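Long-range contacts in BPT4 GENE 59 helicase assembly protein (PDB 1C1K), which loads the replicative helicase onto fork DNA covered by the single-stranded DNA-binding protein and coordinates leading- and lagging-strand synthesis in phage T4: residues 5-10 against 66-71; 20-25 against 39-44; 24-29 against 74-79. All blocks are in the same frame, centred on the assembly; numbering follows the deposited sequence.

Interaction 1 (5-10 against 66-71); sequences RMPAGG and YKLKEL
Gly10 comes closest to Lys69, with their CA atoms 4.3 Å apart, where the loop after strand 2-4 bends round the N-terminal end of helix 68-81. The helix start has Lys67 as N-cap and one half of a capping box, and the loop backbone takes up an N-H of its first turn. Lys69 N gives that N-H to Gly10 O over 2.8 Å at 162°, in the carbonyl plane and on a lone pair. Lys67 donates its own N-H to the anti lone pair of Glu70 OE1 at 2.8 Å, the half of the box that is present; its lysine side chain has no acceptor to supply the other. That side chain and Lys69 instead send their NZ atoms to the two carboxylate oxygens of Glu11. The aliphatic part of Lys69 also borders the carbonyl: with chi1 at 62°, CG stands 3.2 Å from Gly10 O. Leu68 points into the loop, its CG 3.9 Å from Pro7 CG, while its CD2 lies 3.5 Å from both Ala8 O and Gly9 O. Those two carbonyls accept hydrogen bonds from Arg12, Ala8 O from NH2 and Gly9 O from NE, which pins the bend beside the leucine. At the other side of Lys69, the Met6 chain, bent at both chi2 and chi3, curls over and sets its methyl CE 3.2 Å from Lys69 O and 3.8 Å from Lys69 CB.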
loop_
_atom_site.group_PDB
_atom_site.type_symbol
_atom_site.label_atom_id
_atom_site.label_comp_id
_atom_site.label_asym_id
_atom_site.label_seq_id
_atom_site.Cartn_x
_atom_site.Cartn_y
_atom_site.Cartn_z
ATOM N N ARG A 5 10.868 0.512 -0.977
ATOM C CA ARG A 5 12.073 -0.054 -0.395
ATOM C C ARG A 5 11.999 -1.523 -0.802
ATOM O O ARG A 5 10.915 -2.108 -0.845
ATOM C CB ARG A 5 12.056 0.099 1.127
ATOM C CG ARG A 5 12.152 1.548 1.581
ATOM C CD ARG A 5 12.190 1.677 3.092
ATOM N NE ARG A 5 12.443 3.060 3.492
ATOM C CZ ARG A 5 11.489 3.945 3.763
ATOM N NH1 ARG A 5 10.212 3.597 3.679
ATOM N NH2 ARG A 5 11.809 5.185 4.111
ATOM N N MET A 6 13.142 -2.110 -1.124
ATOM C CA MET A 6 13.164 -3.501 -1.566
ATOM C C MET A 6 14.260 -4.319 -0.907
ATOM O O MET A 6 15.242 -3.776 -0.402
ATOM C CB MET A 6 13.361 -3.557 -3.086
ATOM C CG MET A 6 12.316 -2.796 -3.888
ATOM S SD MET A 6 10.811 -3.762 -4.095
ATOM C CE MET A 6 11.405 -5.051 -5.098
ATOM N N PRO A 7 14.093 -5.649 -0.884
ATOM C CA PRO A 7 15.127 -6.487 -0.274
ATOM C C PRO A 7 16.423 -6.310 -1.069
ATOM O O PRO A 7 16.383 -6.029 -2.263
ATOM C CB PRO A 7 14.565 -7.904 -0.393
ATOM C CG PRO A 7 13.514 -7.816 -1.459
ATOM C CD PRO A 7 12.955 -6.435 -1.384
ATOM N N ALA A 8 17.566 -6.460 -0.410
ATOM C CA ALA A 8 18.843 -6.302 -1.101
ATOM C C ALA A 8 19.072 -7.462 -2.074
ATOM O O ALA A 8 18.545 -8.558 -1.878
ATOM C CB ALA A 8 19.981 -6.226 -0.092
ATOM N N GLY A 9 19.850 -7.206 -3.124
ATOM C CA GLY A 9 20.138 -8.232 -4.117
ATOM C C GLY A 9 18.909 -8.663 -4.896
ATOM O O GLY A 9 18.668 -9.857 -5.092
ATOM N N GLY A 10 18.147 -7.678 -5.358
ATOM C CA GLY A 10 16.921 -7.936 -6.089
ATOM C C GLY A 10 17.005 -8.668 -7.410
ATOM O O GLY A 10 15.993 -9.166 -7.881
ATOM N N TYR A 66 10.718 -15.794 -11.572
ATOM C CA TYR A 66 10.919 -14.419 -11.132
ATOM C C TYR A 66 12.098 -14.111 -10.225
ATOM O O TYR A 66 12.418 -14.881 -9.323
ATOM C CB TYR A 66 9.632 -13.920 -10.459
ATOM C CG TYR A 66 8.410 -14.022 -11.347
ATOM C CD1 TYR A 66 7.540 -15.111 -11.249
ATOM C CD2 TYR A 66 8.132 -13.042 -12.299
ATOM C CE1 TYR A 66 6.427 -15.225 -12.076
ATOM C CE2 TYR A 66 7.017 -13.145 -13.134
ATOM C CZ TYR A 66 6.174 -14.239 -13.016
ATOM O OH TYR A 66 5.091 -14.354 -13.853
ATOM N N LYS A 67 12.725 -12.961 -10.471
ATOM C CA LYS A 67 13.849 -12.505 -9.667
ATOM C C LYS A 67 13.283 -12.009 -8.344
ATOM O O LYS A 67 12.088 -11.733 -8.238
ATOM C CB LYS A 67 14.586 -11.358 -10.357
ATOM C CG LYS A 67 14.970 -11.618 -11.797
ATOM C CD LYS A 67 15.381 -10.318 -12.480
ATOM C CE LYS A 67 16.438 -10.563 -13.537
ATOM N NZ LYS A 67 17.740 -10.973 -12.928
ATOM N N LEU A 68 14.143 -11.894 -7.339
ATOM C CA LEU A 68 13.720 -11.442 -6.020
ATOM C C LEU A 68 12.920 -10.137 -6.050
ATOM O O LEU A 68 11.881 -10.031 -5.395
ATOM C CB LEU A 68 14.943 -11.279 -5.112
ATOM C CG LEU A 68 14.694 -10.722 -3.705
ATOM C CD1 LEU A 68 13.660 -11.574 -2.977
ATOM C CD2 LEU A 68 16.007 -10.690 -2.923
ATOM N N LYS A 69 13.397 -9.148 -6.800
ATOM C CA LYS A 69 12.695 -7.867 -6.879
ATOM C C LYS A 69 11.280 -8.045 -7.441
ATOM O O LYS A 69 10.324 -7.423 -6.959
ATOM C CB LYS A 69 13.490 -6.874 -7.739
ATOM C CG LYS A 69 13.686 -7.308 -9.181
ATOM C CD LYS A 69 14.512 -6.288 -9.961
ATOM C CE LYS A 69 14.296 -6.441 -11.458
ATOM N NZ LYS A 69 15.214 -5.570 -12.247
ATOM N N GLU A 70 11.141 -8.901 -8.450
ATOM C CA GLU A 70 9.834 -9.151 -9.046
ATOM C C GLU A 70 8.935 -9.892 -8.045
ATOM O O GLU A 70 7.744 -9.586 -7.911
ATOM C CB GLU A 70 9.995 -9.973 -10.328
ATOM C CG GLU A 70 10.828 -9.266 -11.401
ATOM C CD GLU A 70 11.116 -10.136 -12.618
ATOM O OE1 GLU A 70 11.623 -11.270 -12.457
ATOM O OE2 GLU A 70 10.843 -9.677 -13.749
ATOM N N LEU A 71 9.507 -10.863 -7.337
ATOM C CA LEU A 71 8.750 -11.627 -6.351
ATOM C C LEU A 71 8.240 -10.683 -5.262
ATOM O O LEU A 71 7.082 -10.756 -4.861
ATOM C CB LEU A 71 9.635 -12.715 -5.733
ATOM C CG LEU A 71 10.033 -13.858 -6.679
ATOM C CD1 LEU A 71 11.227 -14.624 -6.109
ATOM C CD2 LEU A 71 8.843 -14.788 -6.885
#

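Interaction 2 (20-25 against 39-44); sequences YKLYLM and YNWCMR
Met25 N is hydrogen-bonded to Lys21 O at 2.9 Å, a regular turn of helix 16-30 that presents the Met25 side chain to the loop 39-44. CG of Met25 stands between the backbone N and the carbonyl carbon (chi1 76°), a setting that carries the thioether straight out to the loop backbone. Its methyl CE ends against the peptide joining Trp41 and Cys42, 3.2 Å from Trp41 C and 3.3 Å from Cys42 N, a tight fit in which the last torsion lies well away from a staggered value (chi3 -33°). Met25 SD passes the indole obliquely, 4.3 Å from Trp41 CE3, and Leu22 CD1 comes about as near to the same ring carbon, also obliquely. Met43, two residues past Trp41, packs back on Met25. Its chain runs extended to SD and then bends, bringing CE to 3.7 Å from Met25 CA, alongside the helix backbone; Met43 CB in turn lies 3.9 Å from Met25 CE. Leu24 meets Met43 at about a right angle, with CG 4.2 Å from CE. Tyr34 adds a further cover to both methionines, and its hydroxyl is bonded to Cys42 O. In the largely helical N-terminal part, the loop between helices 16-30 and 47-52 is brought back over helix 16-30 by a type III' beta turn, close to type I', with Cys42 N bonded to Tyr39 O and left-handed helical angles at Asn40 and Trp41.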
loop_
_atom_site.group_PDB
_atom_site.type_symbol
_atom_site.label_atom_id
_atom_site.label_comp_id
_atom_site.label_asym_id
_atom_site.label_seq_id
_atom_site.Cartn_x
_atom_site.Cartn_y
_atom_site.Cartn_z
ATOM N N TYR A 20 8.451 -18.752 -0.484
ATOM C CA TYR A 20 7.416 -18.873 0.532
ATOM C C TYR A 20 7.758 -17.990 1.733
ATOM O O TYR A 20 6.885 -17.319 2.274
ATOM C CB TYR A 20 7.274 -20.323 0.991
ATOM C CG TYR A 20 6.519 -20.463 2.306
ATOM C CD1 TYR A 20 5.127 -20.410 2.341
ATOM C CD2 TYR A 20 7.205 -20.657 3.509
ATOM C CE1 TYR A 20 4.434 -20.548 3.546
ATOM C CE2 TYR A 20 6.528 -20.795 4.709
ATOM C CZ TYR A 20 5.143 -20.743 4.721
ATOM O OH TYR A 20 4.464 -20.907 5.913
ATOM N N LYS A 21 9.024 -18.001 2.146
ATOM C CA LYS A 21 9.474 -17.191 3.280
ATOM C C LYS A 21 9.276 -15.709 2.992
ATOM O O LYS A 21 8.863 -14.943 3.873
ATOM C CB LYS A 21 10.950 -17.457 3.569
ATOM C CG LYS A 21 11.221 -18.835 4.158
ATOM C CD LYS A 21 12.667 -18.975 4.591
ATOM C CE LYS A 21 12.931 -20.363 5.143
ATOM N NZ LYS A 21 14.390 -20.680 5.180
ATOM N N LEU A 22 9.585 -15.299 1.765
ATOM C CA LEU A 22 9.417 -13.901 1.377
ATOM C C LEU A 22 7.934 -13.514 1.463
ATOM O O LEU A 22 7.587 -12.464 2.000
ATOM C CB LEU A 22 9.935 -13.677 -0.047
ATOM C CG LEU A 22 9.809 -12.246 -0.587
ATOM C CD1 LEU A 22 10.828 -11.338 0.101
ATOM C CD2 LEU A 22 10.033 -12.243 -2.102
ATOM N N TYR A 23 7.065 -14.365 0.933
ATOM C CA TYR A 23 5.635 -14.100 0.976
ATOM C C TYR A 23 5.151 -13.968 2.419
ATOM O O TYR A 23 4.440 -13.020 2.759
ATOM C CB TYR A 23 4.860 -15.228 0.290
ATOM C CG TYR A 23 3.413 -15.316 0.725
ATOM C CD1 TYR A 23 2.505 -14.307 0.408
ATOM C CD2 TYR A 23 2.955 -16.401 1.464
ATOM C CE1 TYR A 23 1.171 -14.383 0.821
ATOM C CE2 TYR A 23 1.630 -16.486 1.880
ATOM C CZ TYR A 23 0.747 -15.475 1.555
ATOM O OH TYR A 23 -0.563 -15.557 1.975
ATOM N N LEU A 24 5.539 -14.923 3.263
ATOM C CA LEU A 24 5.120 -14.921 4.661
ATOM C C LEU A 24 5.587 -13.685 5.415
ATOM O O LEU A 24 4.834 -13.115 6.202
ATOM C CB LEU A 24 5.622 -16.182 5.382
ATOM C CG LEU A 24 4.848 -16.532 6.661
ATOM C CD1 LEU A 24 3.396 -16.827 6.328
ATOM C CD2 LEU A 24 5.476 -17.745 7.335
ATOM N N MET A 25 6.827 -13.269 5.188
ATOM C CA MET A 25 7.336 -12.091 5.870
ATOM C C MET A 25 6.584 -10.841 5.420
ATOM O O MET A 25 6.271 -9.989 6.239
ATOM C CB MET A 25 8.841 -11.940 5.634
ATOM C CG MET A 25 9.254 -11.408 4.274
ATOM S SD MET A 25 11.033 -11.048 4.234
ATOM C CE MET A 25 11.305 -10.541 5.902
ATOM N N TYR A 39 13.947 -5.643 10.192
ATOM C CA TYR A 39 14.702 -6.887 10.109
ATOM C C TYR A 39 15.409 -7.111 8.782
ATOM O O TYR A 39 15.857 -8.221 8.488
ATOM C CB TYR A 39 13.783 -8.070 10.409
ATOM C CG TYR A 39 13.325 -8.105 11.848
ATOM C CD1 TYR A 39 12.059 -7.657 12.209
ATOM C CD2 TYR A 39 14.169 -8.566 12.855
ATOM C CE1 TYR A 39 11.643 -7.663 13.539
ATOM C CE2 TYR A 39 13.765 -8.578 14.187
ATOM C CZ TYR A 39 12.504 -8.124 14.520
ATOM O OH TYR A 39 12.115 -8.119 15.835
ATOM N N ASN A 40 15.507 -6.057 7.986
ATOM C CA ASN A 40 16.183 -6.126 6.695
ATOM C C ASN A 40 15.768 -7.290 5.800
ATOM O O ASN A 40 16.616 -8.018 5.275
ATOM C CB ASN A 40 17.694 -6.162 6.912
ATOM C CG ASN A 40 18.463 -5.775 5.674
ATOM O OD1 ASN A 40 19.612 -6.178 5.499
ATOM N ND2 ASN A 40 17.835 -4.992 4.802
ATOM N N TRP A 41 14.460 -7.456 5.632
ATOM C CA TRP A 41 13.884 -8.495 4.776
ATOM C C TRP A 41 14.352 -9.929 5.043
ATOM O O TRP A 41 14.499 -10.743 4.123
ATOM C CB TRP A 41 14.112 -8.137 3.306
ATOM C CG TRP A 41 13.526 -6.809 2.946
ATOM C CD1 TRP A 41 14.109 -5.587 3.111
ATOM C CD2 TRP A 41 12.244 -6.567 2.349
ATOM N NE1 TRP A 41 13.271 -4.596 2.654
ATOM C CE2 TRP A 41 12.120 -5.169 2.182
ATOM C CE3 TRP A 41 11.186 -7.394 1.940
ATOM C CZ2 TRP A 41 10.980 -4.579 1.619
ATOM C CZ3 TRP A 41 10.053 -6.807 1.383
ATOM C CH2 TRP A 41 9.962 -5.412 1.228
ATOM N N CYS A 42 14.570 -10.227 6.317
ATOM C CA CYS A 42 14.981 -11.553 6.743
ATOM C C CYS A 42 14.008 -11.975 7.821
ATOM O O CYS A 42 13.583 -11.158 8.635
ATOM C CB CYS A 42 16.384 -11.523 7.341
ATOM S SG CYS A 42 17.687 -11.195 6.161
ATOM N N MET A 43 13.645 -13.247 7.825
ATOM C CA MET A 43 12.738 -13.756 8.842
ATOM C C MET A 43 12.825 -15.265 8.865
ATOM O O MET A 43 12.974 -15.908 7.824
ATOM C CB MET A 43 11.293 -13.325 8.563
ATOM C CG MET A 43 10.335 -13.592 9.731
ATOM S SD MET A 43 8.605 -13.127 9.408
ATOM C CE MET A 43 8.074 -14.548 8.471
ATOM N N ARG A 44 12.764 -15.827 10.062
ATOM C CA ARG A 44 12.809 -17.267 10.206
ATOM C C ARG A 44 11.357 -17.717 10.188
ATOM O O ARG A 44 10.475 -16.986 10.641
ATOM C CB ARG A 44 13.469 -17.648 11.530
ATOM C CG ARG A 44 14.809 -18.343 11.371
ATOM C CD ARG A 44 15.761 -17.987 12.498
ATOM N NE ARG A 44 16.171 -16.587 12.442
ATOM C CZ ARG A 44 17.181 -16.073 13.140
ATOM N NH1 ARG A 44 17.892 -16.845 13.954
ATOM N NH2 ARG A 44 17.480 -14.784 13.023
#

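Interaction 3 (24-29 against 74-79); sequences LMIKQH and IFISNL
The ring of Phe75 is met by Ile26 at its edge, where CD1 lies near the ring plane; from outside the two segments, Tyr23 sets its CB over one face and Leu22 brings CD2 to the edge. The closest approach of the isoleucine to this residue is to the base of the side chain, Ile26 CD1 to Phe75 CB at 3.8 Å, the two side chains crossing at about a right angle. CG1 of Ile26, beside the backbone N, carries CD1 to the phenylalanine, whereas CG2, anti to that N, lies between Ile76 and Leu79 of the opposing helix: it stands 3.6 Å from Leu79 CD1 and 4.1 Å from Ile76 CG1. Leu79 CD1 also touches Lys27 CA at 3.6 Å, reaching the backbone, while the lysine chain extends away. The helix axes approach to 9.7 Å and cross at -29°, both running in the same general direction. On the far flank of helix 68-81, Ile74 O accepts from Asn78 N and, at 2.8 Å, from Asn78 ND2, which arrive from opposite faces of its plane. Asn78 ND2 also reaches Ala95 O, at the start of helix 95-107, and Asn78 OD1 accepts from Asn82 ND2. Ala192 O of helix 181-196 is hydrogen-bonded to His29 NE2. Helix 95-107 packs on helix 68-81 through Ile74, Ser77 and Asn78, and helix 181-196 on both helices through Ile76 and His29.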
loop_
_atom_site.group_PDB
_atom_site.type_symbol
_atom_site.label_atom_id
_atom_site.label_comp_id
_atom_site.label_asym_id
_atom_site.label_seq_id
_atom_site.Cartn_x
_atom_site.Cartn_y
_atom_site.Cartn_z
ATOM N N LEU A 24 5.539 -14.923 3.263
ATOM C CA LEU A 24 5.120 -14.921 4.661
ATOM C C LEU A 24 5.587 -13.685 5.415
ATOM O O LEU A 24 4.834 -13.115 6.202
ATOM C CB LEU A 24 5.622 -16.182 5.382
ATOM C CG LEU A 24 4.848 -16.532 6.661
ATOM C CD1 LEU A 24 3.396 -16.827 6.328
ATOM C CD2 LEU A 24 5.476 -17.745 7.335
ATOM N N MET A 25 6.827 -13.269 5.188
ATOM C CA MET A 25 7.336 -12.091 5.870
ATOM C C MET A 25 6.584 -10.841 5.420
ATOM O O MET A 25 6.271 -9.989 6.239
ATOM C CB MET A 25 8.841 -11.940 5.634
ATOM C CG MET A 25 9.254 -11.408 4.274
ATOM S SD MET A 25 11.033 -11.048 4.234
ATOM C CE MET A 25 11.305 -10.541 5.902
ATOM N N ILE A 26 6.278 -10.734 4.129
ATOM C CA ILE A 26 5.552 -9.567 3.638
ATOM C C ILE A 26 4.102 -9.613 4.115
ATOM O O ILE A 26 3.513 -8.582 4.441
ATOM C CB ILE A 26 5.620 -9.478 2.087
ATOM C CG1 ILE A 26 7.069 -9.208 1.667
ATOM C CG2 ILE A 26 4.697 -8.350 1.566
ATOM C CD1 ILE A 26 7.340 -9.359 0.173
ATOM N N LYS A 27 3.535 -10.812 4.180
ATOM C CA LYS A 27 2.161 -10.975 4.641
ATOM C C LYS A 27 2.049 -10.511 6.090
ATOM O O LYS A 27 1.137 -9.766 6.449
ATOM C CB LYS A 27 1.734 -12.439 4.541
ATOM C CG LYS A 27 0.287 -12.697 4.940
ATOM C CD LYS A 27 0.037 -14.186 5.128
ATOM C CE LYS A 27 -1.435 -14.476 5.342
ATOM N NZ LYS A 27 -1.611 -15.750 6.086
ATOM N N GLN A 28 2.986 -10.945 6.922
ATOM C CA GLN A 28 2.964 -10.569 8.327
ATOM C C GLN A 28 3.227 -9.075 8.488
ATOM O O GLN A 28 2.653 -8.420 9.356
ATOM C CB GLN A 28 3.990 -11.402 9.095
ATOM C CG GLN A 28 3.574 -12.864 9.199
ATOM C CD GLN A 28 4.673 -13.759 9.725
ATOM O OE1 GLN A 28 4.603 -14.989 9.602
ATOM N NE2 GLN A 28 5.699 -13.155 10.315
ATOM N N HIS A 29 4.085 -8.532 7.634
ATOM C CA HIS A 29 4.395 -7.114 7.683
ATOM C C HIS A 29 3.124 -6.311 7.392
ATOM O O HIS A 29 2.804 -5.357 8.102
ATOM C CB HIS A 29 5.467 -6.773 6.642
ATOM C CG HIS A 29 5.764 -5.311 6.548
ATOM N ND1 HIS A 29 6.837 -4.731 7.187
ATOM C CD2 HIS A 29 5.120 -4.308 5.902
ATOM C CE1 HIS A 29 6.842 -3.433 6.938
ATOM N NE2 HIS A 29 5.812 -3.151 6.162
ATOM N N ILE A 74 5.350 -8.685 -6.598
ATOM C CA ILE A 74 4.164 -9.517 -6.755
ATOM C C ILE A 74 3.452 -9.600 -5.400
ATOM O O ILE A 74 2.246 -9.382 -5.302
ATOM C CB ILE A 74 4.538 -10.956 -7.205
ATOM C CG1 ILE A 74 4.891 -10.973 -8.693
ATOM C CG2 ILE A 74 3.375 -11.915 -6.945
ATOM C CD1 ILE A 74 5.668 -12.222 -9.122
ATOM N N PHE A 75 4.202 -9.907 -4.345
ATOM C CA PHE A 75 3.595 -10.030 -3.029
ATOM C C PHE A 75 3.132 -8.706 -2.448
ATOM O O PHE A 75 2.038 -8.640 -1.890
ATOM C CB PHE A 75 4.552 -10.742 -2.073
ATOM C CG PHE A 75 4.847 -12.164 -2.475
ATOM C CD1 PHE A 75 6.135 -12.677 -2.371
ATOM C CD2 PHE A 75 3.842 -12.979 -2.999
ATOM C CE1 PHE A 75 6.421 -13.979 -2.785
ATOM C CE2 PHE A 75 4.116 -14.282 -3.416
ATOM C CZ PHE A 75 5.413 -14.784 -3.308
ATOM N N ILE A 76 3.940 -7.658 -2.587
ATOM C CA ILE A 76 3.570 -6.349 -2.058
ATOM C C ILE A 76 2.313 -5.812 -2.745
ATOM O O ILE A 76 1.343 -5.452 -2.079
ATOM C CB ILE A 76 4.717 -5.320 -2.227
ATOM C CG1 ILE A 76 5.897 -5.703 -1.334
ATOM C CG2 ILE A 76 4.233 -3.921 -1.838
ATOM C CD1 ILE A 76 7.192 -4.986 -1.694
ATOM N N SER A 77 2.327 -5.762 -4.073
ATOM C CA SER A 77 1.169 -5.254 -4.808
ATOM C C SER A 77 -0.111 -5.972 -4.406
ATOM O O SER A 77 -1.132 -5.331 -4.147
ATOM C CB SER A 77 1.386 -5.383 -6.320
ATOM O OG SER A 77 1.410 -6.738 -6.728
ATOM N N ASN A 78 -0.059 -7.301 -4.333
ATOM C CA ASN A 78 -1.233 -8.086 -3.961
ATOM C C ASN A 78 -1.680 -7.883 -2.521
ATOM O O ASN A 78 -2.861 -7.662 -2.254
ATOM C CB ASN A 78 -0.972 -9.577 -4.182
ATOM C CG ASN A 78 -1.260 -10.009 -5.600
ATOM O OD1 ASN A 78 -2.399 -10.333 -5.945
ATOM N ND2 ASN A 78 -0.228 -10.016 -6.436
ATOM N N LEU A 79 -0.745 -7.962 -1.583
ATOM C CA LEU A 79 -1.102 -7.816 -0.178
ATOM C C LEU A 79 -1.547 -6.413 0.206
ATOM O O LEU A 79 -2.208 -6.226 1.230
ATOM C CB LEU A 79 0.062 -8.274 0.703
ATOM C CG LEU A 79 0.233 -9.794 0.681
ATOM C CD1 LEU A 79 1.611 -10.165 1.192
ATOM C CD2 LEU A 79 -0.850 -10.444 1.538
#

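From the N terminus, the chain leaves strand 2-4 through residues 5-10, which interaction 1 later joins to the start of helix 68-81, closing a loop of some sixty residues. Nested inside it, interaction 2 closes a much shorter loop by turning 39-44 back onto helix 16-30. Interaction 3 begins on that same helix, sharing Leu24 and Met25 with interaction 2, and ends one to two turns beyond 66-71, so it crosses interaction 1 in sequence. Trp41 joins all three contacts by packing on Pro7 and on Ile26. Together they hold the first loop, helix 16-30, its return loop and helix 68-81 as one unit.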